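PDB 7A0M: TSC1 N-terminal domain, which probably binds lysosomal phosphoinositide lipids and so supports recruitment of the TSC complex, a GTPase-activating assembly that regulates mTORC1. Local coordinates for residues B[242-247]-B[307-312]; B[193-196]-B[200-203]; B[383-388]-B[394-399]. All coordinates share one frame; numbering follows the deposited sequence.

Overall arrangement
All three contacts lie in the part of the chain matched to the Hamartin family, within an all-helical, elongated fold. Interactions 1 and 2 are neighbours, their centres 12 Å apart, and they touch directly. Arg-202 NH2 is 2.7 Å from Asp-307 O, a probable hydrogen bond, and Asn-203 OD1 lies 2.8 Å from Thr-244 OG1, another. The start of helix 199-214 is thereby tied to both segments of interaction 1. Interaction 3 stands apart: its centre is 35 Å from that of interaction 1 and 36 Å from that of interaction 2, and its segment 383-388 meets the second subunit, where Tyr-383 O is hydrogen-bonded to Arg-366 of that chain.

Interaction 1: B[242-247]-B[307-312]; sequences TFTVNL and DKVLLD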
loop_
_atom_site.group_PDB
_atom_site.type_symbol
_atom_site.label_atom_id
_atom_site.label_comp_id
_atom_site.label_asym_id
_atom_site.label_seq_id
_atom_site.Cartn_x
_atom_site.Cartn_y
_atom_site.Cartn_z
ATOM N N THR B 242 -12.131 27.336 5.025
ATOM C CA THR B 242 -11.800 25.936 5.275
ATOM C C THR B 242 -13.047 25.132 5.626
ATOM O O THR B 242 -13.174 23.966 5.235
ATOM C CB THR B 242 -10.763 25.831 6.393
ATOM O OG1 THR B 242 -9.676 26.724 6.122
ATOM C CG2 THR B 242 -10.228 24.410 6.493
ATOM N N PHE B 243 -13.979 25.743 6.359
ATOM C CA PHE B 243 -15.199 25.045 6.751
ATOM C C PHE B 243 -16.087 24.756 5.546
ATOM O O PHE B 243 -16.623 23.650 5.414
ATOM C CB PHE B 243 -15.952 25.870 7.795
ATOM C CG PHE B 243 -17.148 25.173 8.376
ATOM C CD1 PHE B 243 -17.000 24.243 9.390
ATOM C CD2 PHE B 243 -18.423 25.462 7.919
ATOM C CE1 PHE B 243 -18.101 23.603 9.930
ATOM C CE2 PHE B 243 -19.527 24.828 8.456
ATOM C CZ PHE B 243 -19.366 23.896 9.462
ATOM N N THR B 244 -16.259 25.741 4.660
ATOM C CA THR B 244 -17.126 25.557 3.501
ATOM C C THR B 244 -16.577 24.483 2.569
ATOM O O THR B 244 -17.309 23.584 2.137
ATOM C CB THR B 244 -17.289 26.880 2.753
ATOM O OG1 THR B 244 -17.716 27.898 3.667
ATOM C CG2 THR B 244 -18.320 26.740 1.643
ATOM N N VAL B 245 -15.286 24.571 2.238
ATOM C CA VAL B 245 -14.679 23.613 1.315
ATOM C C VAL B 245 -14.728 22.204 1.894
ATOM O O VAL B 245 -14.934 21.224 1.167
ATOM C CB VAL B 245 -13.239 24.043 0.981
ATOM C CG1 VAL B 245 -12.564 23.010 0.104
ATOM C CG2 VAL B 245 -13.238 25.405 0.304
ATOM N N ASN B 246 -14.548 22.078 3.211
ATOM C CA ASN B 246 -14.604 20.761 3.838
ATOM C C ASN B 246 -16.002 20.162 3.747
ATOM O O ASN B 246 -16.151 18.957 3.510
ATOM C CB ASN B 246 -14.153 20.851 5.295
ATOM C CG ASN B 246 -13.984 19.489 5.937
ATOM O OD1 ASN B 246 -13.092 18.724 5.571
ATOM N ND2 ASN B 246 -14.841 19.180 6.904
ATOM N N LEU B 247 -17.037 20.982 3.941
ATOM C CA LEU B 247 -18.405 20.512 3.743
ATOM C C LEU B 247 -18.624 20.041 2.310
ATOM O O LEU B 247 -19.174 18.958 2.077
ATOM C CB LEU B 247 -19.399 21.616 4.101
ATOM C CG LEU B 247 -19.665 21.858 5.585
ATOM C CD1 LEU B 247 -20.719 22.937 5.761
ATOM C CD2 LEU B 247 -20.095 20.570 6.268
ATOM N N ASP B 307 -20.261 33.568 -6.117
ATOM C CA ASP B 307 -20.189 34.330 -4.873
ATOM C C ASP B 307 -19.364 33.510 -3.894
ATOM O O ASP B 307 -19.865 32.568 -3.275
ATOM C CB ASP B 307 -21.590 34.611 -4.339
ATOM C CG ASP B 307 -21.606 35.685 -3.272
ATOM O OD1 ASP B 307 -20.589 36.393 -3.131
ATOM O OD2 ASP B 307 -22.636 35.828 -2.578
ATOM N N LYS B 308 -18.090 33.868 -3.756
ATOM C CA LYS B 308 -17.179 33.104 -2.919
ATOM C C LYS B 308 -17.488 33.309 -1.443
ATOM O O LYS B 308 -17.865 34.403 -1.015
ATOM C CB LYS B 308 -15.732 33.510 -3.195
ATOM C CG LYS B 308 -15.246 33.225 -4.605
ATOM C CD LYS B 308 -13.735 33.392 -4.695
ATOM C CE LYS B 308 -13.276 34.684 -4.030
ATOM N NZ LYS B 308 -11.794 34.831 -4.049
ATOM N N VAL B 309 -17.313 32.249 -0.662
ATOM C CA VAL B 309 -17.270 32.361 0.789
ATOM C C VAL B 309 -15.817 32.598 1.178
ATOM O O VAL B 309 -14.943 31.775 0.885
ATOM C CB VAL B 309 -17.829 31.102 1.468
ATOM C CG1 VAL B 309 -17.748 31.238 2.983
ATOM C CG2 VAL B 309 -19.260 30.850 1.024
ATOM N N LEU B 310 -15.557 33.722 1.837
ATOM C CA LEU B 310 -14.196 34.093 2.180
ATOM C C LEU B 310 -13.736 33.330 3.417
ATOM O O LEU B 310 -14.516 32.654 4.095
ATOM C CB LEU B 310 -14.091 35.601 2.398
ATOM C CG LEU B 310 -14.676 36.463 1.275
ATOM C CD1 LEU B 310 -14.561 37.942 1.611
ATOM C CD2 LEU B 310 -14.009 36.150 -0.058
ATOM N N LEU B 311 -12.443 33.439 3.710
ATOM C CA LEU B 311 -11.893 32.786 4.888
ATOM C C LEU B 311 -12.481 33.415 6.142
ATOM O O LEU B 311 -12.489 34.642 6.290
ATOM C CB LEU B 311 -10.369 32.902 4.898
ATOM C CG LEU B 311 -9.628 32.185 6.030
ATOM C CD1 LEU B 311 -9.452 30.706 5.719
ATOM C CD2 LEU B 311 -8.282 32.844 6.297
ATOM N N ASP B 312 -12.982 32.572 7.041
ATOM C CA ASP B 312 -13.517 33.025 8.317
ATOM C C ASP B 312 -12.421 32.928 9.371
ATOM O O ASP B 312 -12.123 31.832 9.862
ATOM C CB ASP B 312 -14.739 32.196 8.720
ATOM C CG ASP B 312 -15.442 32.748 9.949
ATOM O OD1 ASP B 312 -15.061 33.840 10.421
ATOM O OD2 ASP B 312 -16.380 32.086 10.440
#
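Thr-244 and Val-309 make the closer of the two side-chain meetings between the first turn of helix 242-255 and the extended run 307-312. Their side chains cross at a slant, and the touching atoms are Thr-244 OG1 and Val-309 CG1, 3.4 Å apart. Each is put there by its first torsion. In Thr-244, chi1 of -53° sets the hydroxyl beside the backbone N and sends CG2 the other way, while in Val-309 CG1 stands anti to N (chi1 179°). The valine methyl therefore rests against an oxygen rather than against the threonine methyl, and the contact is van der Waals in kind.

Two residues earlier in the helix and two later in the loop, Thr-242 and Leu-311 run side by side, pointing the same way. Here again a hydroxyl meets a methyl, with Thr-242 OG1 4.0 Å from Leu-311 CD1. The backbones stay well apart, the CA atoms of Thr-242 and Leu-311 being 6.9 Å from each other. With no hydrogen bond across the pair of segments and only 135 Å² buried, the two oxygens find their polar partners elsewhere. Thr-244 OG1 bonds to Asn-203 OD1, and Thr-242 OG1 is gripped twice, by Trp-280 NE1 and Gly-317 O. The loop has its own polar hold just before the helix, where Val-309 N bonds to Asp-239 OD1 and the Val-309 backbone pairs with that of Glu-240.

Within the helix, Asn-246 N bonds to Thr-242 O at 3.1 Å, so the carbonyl of Thr-242 already takes part in the helical bonding. This is structural packing of an extended interhelical loop alongside a helix N-terminus in an elongated, all-alpha fold.

Interaction 2: B[193-196]-B[200-203]; sequences NAFV and EHRN
Val-196 and Arg-202 come within 4.7 Å of each other at their CA atoms, and Phe-195 and His-201 within 5.6 Å, as the chain passes from helix 185-196 into helix 199-214. The motif is a tight helix-to-helix turn in an all-alpha fold. On one side of it the rings of Phe-195 and His-201 cross obliquely, their planes at 47°. His-201 CD2 approaches the edge of the phenyl ring, near its plane, and lies 3.6 Å from Phe-195 CD2. His-201 CB sits 3.3 Å from Phe-195 O, so the imidazole starts close against the end of the first helix. Helix 142-153 adds Leu-149, Val-150 and Met-153 around the phenyl ring.

Arg-202 works differently. With CG anti to the backbone N (chi1 -169°) and the chain bent at chi3, its guanidinium reaches back to the last residue of helix 185-196. NH1 is paired with Asp-239 and NH2 with Asp-307 O, while NE turns to Val-196. NH2 adds only a weak bond to Val-196 O at 3.3 Å. The NE bond to that oxygen is 2.8 Å long and nearly straight (165°), with the oxygen in the guanidinium plane.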
loop_
_atom_site.group_PDB
_atom_site.type_symbol
_atom_site.label_atom_id
_atom_site.label_comp_id
_atom_site.label_asym_id
_atom_site.label_seq_id
_atom_site.Cartn_x
_atom_site.Cartn_y
_atom_site.Cartn_z
ATOM N N ASN B 193 -29.846 23.721 -5.424
ATOM C CA ASN B 193 -28.789 24.421 -6.148
ATOM C C ASN B 193 -28.933 25.934 -6.045
ATOM O O ASN B 193 -27.926 26.652 -6.027
ATOM C CB ASN B 193 -28.785 23.986 -7.613
ATOM C CG ASN B 193 -27.688 24.658 -8.418
ATOM O OD1 ASN B 193 -26.517 24.289 -8.324
ATOM N ND2 ASN B 193 -28.065 25.649 -9.217
ATOM N N ALA B 194 -30.169 26.438 -5.988
ATOM C CA ALA B 194 -30.377 27.877 -5.845
ATOM C C ALA B 194 -29.780 28.399 -4.544
ATOM O O ALA B 194 -29.205 29.493 -4.512
ATOM C CB ALA B 194 -31.868 28.202 -5.920
ATOM N N PHE B 195 -29.905 27.632 -3.459
ATOM C CA PHE B 195 -29.335 28.041 -2.182
ATOM C C PHE B 195 -27.832 27.806 -2.107
ATOM O O PHE B 195 -27.155 28.468 -1.312
ATOM C CB PHE B 195 -30.037 27.315 -1.032
ATOM C CG PHE B 195 -31.459 27.753 -0.818
ATOM C CD1 PHE B 195 -32.497 27.171 -1.526
ATOM C CD2 PHE B 195 -31.755 28.752 0.097
ATOM C CE1 PHE B 195 -33.805 27.581 -1.327
ATOM C CE2 PHE B 195 -33.059 29.162 0.301
ATOM C CZ PHE B 195 -34.085 28.575 -0.412
ATOM N N VAL B 196 -27.297 26.881 -2.906
ATOM C CA VAL B 196 -25.849 26.706 -2.962
ATOM C C VAL B 196 -25.192 27.901 -3.641
ATOM O O VAL B 196 -24.073 28.292 -3.282
ATOM C CB VAL B 196 -25.501 25.383 -3.671
ATOM C CG1 VAL B 196 -23.994 25.209 -3.782
ATOM C CG2 VAL B 196 -26.116 24.212 -2.924
ATOM N N GLU B 200 -24.331 33.245 1.556
ATOM C CA GLU B 200 -24.888 33.224 2.903
ATOM C C GLU B 200 -25.668 31.951 3.208
ATOM O O GLU B 200 -26.011 31.723 4.374
ATOM C CB GLU B 200 -25.782 34.449 3.121
ATOM C CG GLU B 200 -27.013 34.513 2.225
ATOM C CD GLU B 200 -26.715 35.090 0.852
ATOM O OE1 GLU B 200 -25.530 35.354 0.556
ATOM O OE2 GLU B 200 -27.669 35.282 0.067
ATOM N N HIS B 201 -25.952 31.120 2.205
ATOM C CA HIS B 201 -26.717 29.897 2.398
ATOM C C HIS B 201 -25.929 28.639 2.059
ATOM O O HIS B 201 -26.485 27.538 2.147
ATOM C CB HIS B 201 -27.988 29.924 1.536
ATOM C CG HIS B 201 -28.989 30.955 1.954
ATOM N ND1 HIS B 201 -29.131 31.370 3.261
ATOM C CD2 HIS B 201 -29.898 31.656 1.235
ATOM C CE1 HIS B 201 -30.086 32.282 3.329
ATOM N NE2 HIS B 201 -30.567 32.474 2.114
ATOM N N ARG B 202 -24.655 28.768 1.680
ATOM C CA ARG B 202 -23.909 27.623 1.166
ATOM C C ARG B 202 -23.604 26.596 2.252
ATOM O O ARG B 202 -23.713 25.388 2.014
ATOM C CB ARG B 202 -22.621 28.105 0.505
ATOM C CG ARG B 202 -21.893 27.044 -0.295
ATOM C CD ARG B 202 -20.887 27.700 -1.215
ATOM N NE ARG B 202 -21.546 28.639 -2.117
ATOM C CZ ARG B 202 -20.973 29.732 -2.610
ATOM N NH1 ARG B 202 -19.722 30.029 -2.291
ATOM N NH2 ARG B 202 -21.655 30.529 -3.423
ATOM N N ASN B 203 -23.205 27.052 3.443
ATOM C CA ASN B 203 -22.874 26.118 4.516
ATOM C C ASN B 203 -24.078 25.267 4.899
ATOM O O ASN B 203 -23.965 24.046 5.063
ATOM C CB ASN B 203 -22.334 26.877 5.729
ATOM C CG ASN B 203 -20.927 27.403 5.510
ATOM O OD1 ASN B 203 -20.213 26.945 4.617
ATOM N ND2 ASN B 203 -20.521 28.366 6.328
#

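Interaction 3: B[383-388]-B[394-399]; sequences YEYTIE and ITRWLK
Tyr-385 and Arg-396 both begin with CG beside the backbone N and anti to the carbonyl carbon, chi1 being -56° in the tyrosine. A bend at chi3 of the arginine (-64°) then folds its chain past the ring instead of leading it straight on. The two side chains slide past each other in opposite directions, the phenol end meeting the middle of the arginine. Tyr-385 OH lies 3.3 Å from Arg-396 CG, and Tyr-385 CE2 is 3.8 Å from Arg-396 CD. The planes of ring and guanidinium are 44° apart, an oblique meeting. Arg-396 CZ stands 5.1 Å from the ring centroid of Tyr-385, a long cation-pi distance that allows at most a weak attraction.

Glu-384 CG lies over one face of the tyrosine ring, 3.6 Å above its plane and offset toward the rim. Trp-397 CZ2 likewise lies over a face of the guanidinium, whose NH1 is hydrogen-bonded to Leu-333 O and which also makes a cation-pi contact with Tyr-334. Replacing Tyr-385 with an alanine would probably open a gap beside Ile-336 and leave Arg-396 CG and CD without the phenol they pack against. The chemistry thus implies a contact resting mainly on van der Waals packing of an arginine's aliphatic stem against a phenol, joining the loop before helix 389-392 to the short helix 395-398, with the arginine's charged end held by other residues.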
loop_
_atom_site.group_PDB
_atom_site.type_symbol
_atom_site.label_atom_id
_atom_site.label_comp_id
_atom_site.label_asym_id
_atom_site.label_seq_id
_atom_site.Cartn_x
_atom_site.Cartn_y
_atom_site.Cartn_z
ATOM N N TYR B 383 -2.970 -4.468 -11.943
ATOM C CA TYR B 383 -2.864 -5.785 -12.555
ATOM C C TYR B 383 -3.817 -5.976 -13.716
ATOM O O TYR B 383 -3.804 -7.044 -14.334
ATOM C CB TYR B 383 -3.263 -6.881 -11.559
ATOM C CG TYR B 383 -2.360 -7.217 -10.407
ATOM C CD1 TYR B 383 -1.051 -6.773 -10.347
ATOM C CD2 TYR B 383 -2.833 -8.005 -9.366
ATOM C CE1 TYR B 383 -0.239 -7.106 -9.273
ATOM C CE2 TYR B 383 -2.036 -8.338 -8.302
ATOM C CZ TYR B 383 -0.742 -7.888 -8.259
ATOM O OH TYR B 383 0.037 -8.235 -7.184
ATOM N N GLU B 384 -4.619 -4.977 -14.053
ATOM C CA GLU B 384 -5.768 -5.299 -14.883
ATOM C C GLU B 384 -5.970 -4.303 -16.016
ATOM O O GLU B 384 -6.454 -4.668 -17.092
ATOM C CB GLU B 384 -6.998 -5.392 -13.974
ATOM C CG GLU B 384 -8.196 -6.101 -14.546
ATOM C CD GLU B 384 -9.104 -6.627 -13.447
ATOM O OE1 GLU B 384 -8.750 -6.471 -12.259
ATOM O OE2 GLU B 384 -10.164 -7.203 -13.762
ATOM N N TYR B 385 -5.609 -3.043 -15.789
ATOM C CA TYR B 385 -5.938 -1.976 -16.717
ATOM C C TYR B 385 -4.703 -1.161 -17.054
ATOM O O TYR B 385 -3.706 -1.158 -16.328
ATOM C CB TYR B 385 -7.022 -1.055 -16.139
ATOM C CG TYR B 385 -8.278 -1.796 -15.757
ATOM C CD1 TYR B 385 -9.192 -2.189 -16.725
ATOM C CD2 TYR B 385 -8.545 -2.120 -14.438
ATOM C CE1 TYR B 385 -10.341 -2.878 -16.386
ATOM C CE2 TYR B 385 -9.692 -2.807 -14.091
ATOM C CZ TYR B 385 -10.586 -3.183 -15.069
ATOM O OH TYR B 385 -11.728 -3.869 -14.728
ATOM N N THR B 386 -4.790 -0.478 -18.188
ATOM C CA THR B 386 -3.893 0.604 -18.538
ATOM C C THR B 386 -4.553 1.917 -18.135
ATOM O O THR B 386 -5.677 1.946 -17.629
ATOM C CB THR B 386 -3.570 0.578 -20.033
ATOM O OG1 THR B 386 -4.758 0.854 -20.786
ATOM C CG2 THR B 386 -3.033 -0.786 -20.437
ATOM N N ILE B 387 -3.842 3.024 -18.355
ATOM C CA ILE B 387 -4.433 4.321 -18.065
ATOM C C ILE B 387 -5.604 4.607 -18.999
ATOM O O ILE B 387 -6.496 5.390 -18.652
ATOM C CB ILE B 387 -3.358 5.424 -18.138
ATOM C CG1 ILE B 387 -3.917 6.757 -17.634
ATOM C CG2 ILE B 387 -2.820 5.561 -19.556
ATOM C CD1 ILE B 387 -2.885 7.855 -17.547
ATOM N N GLU B 388 -5.637 3.966 -20.170
ATOM C CA GLU B 388 -6.740 4.150 -21.107
ATOM C C GLU B 388 -7.949 3.304 -20.719
ATOM O O GLU B 388 -9.058 3.823 -20.557
ATOM C CB GLU B 388 -6.284 3.806 -22.528
ATOM C CG GLU B 388 -5.295 4.787 -23.126
ATOM C CD GLU B 388 -5.835 6.202 -23.164
ATOM O OE1 GLU B 388 -5.291 7.065 -22.445
ATOM O OE2 GLU B 388 -6.811 6.447 -23.904
ATOM N N ILE B 394 -15.968 -0.306 -18.264
ATOM C CA ILE B 394 -16.990 0.046 -17.283
ATOM C C ILE B 394 -17.567 -1.168 -16.572
ATOM O O ILE B 394 -18.518 -1.017 -15.791
ATOM C CB ILE B 394 -18.117 0.878 -17.929
ATOM C CG1 ILE B 394 -18.560 0.257 -19.259
ATOM C CG2 ILE B 394 -17.663 2.315 -18.141
ATOM C CD1 ILE B 394 -19.649 -0.790 -19.134
ATOM N N THR B 395 -17.033 -2.367 -16.820
ATOM C CA THR B 395 -17.518 -3.565 -16.135
ATOM C C THR B 395 -17.389 -3.458 -14.620
ATOM O O THR B 395 -18.228 -4.000 -13.891
ATOM C CB THR B 395 -16.778 -4.804 -16.646
ATOM O OG1 THR B 395 -16.807 -4.830 -18.080
ATOM C CG2 THR B 395 -17.380 -6.085 -16.081
ATOM N N ARG B 396 -16.347 -2.780 -14.133
ATOM C CA ARG B 396 -16.172 -2.574 -12.697
ATOM C C ARG B 396 -17.445 -2.054 -12.036
ATOM O O ARG B 396 -17.785 -2.451 -10.915
ATOM C CB ARG B 396 -15.026 -1.591 -12.454
ATOM C CG ARG B 396 -13.632 -2.171 -12.602
ATOM C CD ARG B 396 -12.590 -1.083 -12.390
ATOM N NE ARG B 396 -12.672 -0.053 -13.424
ATOM C CZ ARG B 396 -12.225 1.190 -13.282
ATOM N NH1 ARG B 396 -11.667 1.569 -12.140
ATOM N NH2 ARG B 396 -12.341 2.058 -14.276
ATOM N N TRP B 397 -18.159 -1.163 -12.718
ATOM C CA TRP B 397 -19.274 -0.426 -12.142
ATOM C C TRP B 397 -20.638 -1.070 -12.374
ATOM O O TRP B 397 -21.618 -0.623 -11.767
ATOM C CB TRP B 397 -19.285 1.003 -12.695
ATOM C CG TRP B 397 -17.912 1.626 -12.791
ATOM C CD1 TRP B 397 -17.330 2.153 -13.910
ATOM C CD2 TRP B 397 -16.951 1.772 -11.735
ATOM N NE1 TRP B 397 -16.074 2.627 -13.614
ATOM C CE2 TRP B 397 -15.818 2.404 -12.286
ATOM C CE3 TRP B 397 -16.941 1.433 -10.378
ATOM C CZ2 TRP B 397 -14.687 2.703 -11.528
ATOM C CZ3 TRP B 397 -15.817 1.733 -9.628
ATOM C CH2 TRP B 397 -14.707 2.359 -10.205
ATOM N N LEU B 398 -20.738 -2.085 -13.237
ATOM C CA LEU B 398 -22.048 -2.628 -13.591
ATOM C C LEU B 398 -22.749 -3.259 -12.390
ATOM O O LEU B 398 -23.876 -2.884 -12.048
ATOM C CB LEU B 398 -21.883 -3.670 -14.698
ATOM C CG LEU B 398 -21.491 -3.210 -16.100
ATOM C CD1 LEU B 398 -21.318 -4.415 -17.010
ATOM C CD2 LEU B 398 -22.538 -2.269 -16.656
ATOM N N LYS B 399 -22.094 -4.219 -11.729
ATOM C CA LYS B 399 -22.735 -4.925 -10.623
ATOM C C LYS B 399 -22.614 -4.192 -9.295
ATOM O O LYS B 399 -23.296 -4.573 -8.339
ATOM C CB LYS B 399 -22.190 -6.347 -10.458
ATOM C CG LYS B 399 -22.485 -7.266 -11.636
ATOM C CD LYS B 399 -21.930 -8.664 -11.411
ATOM C CE LYS B 399 -22.149 -9.551 -12.622
ATOM N NZ LYS B 399 -21.719 -10.947 -12.362
#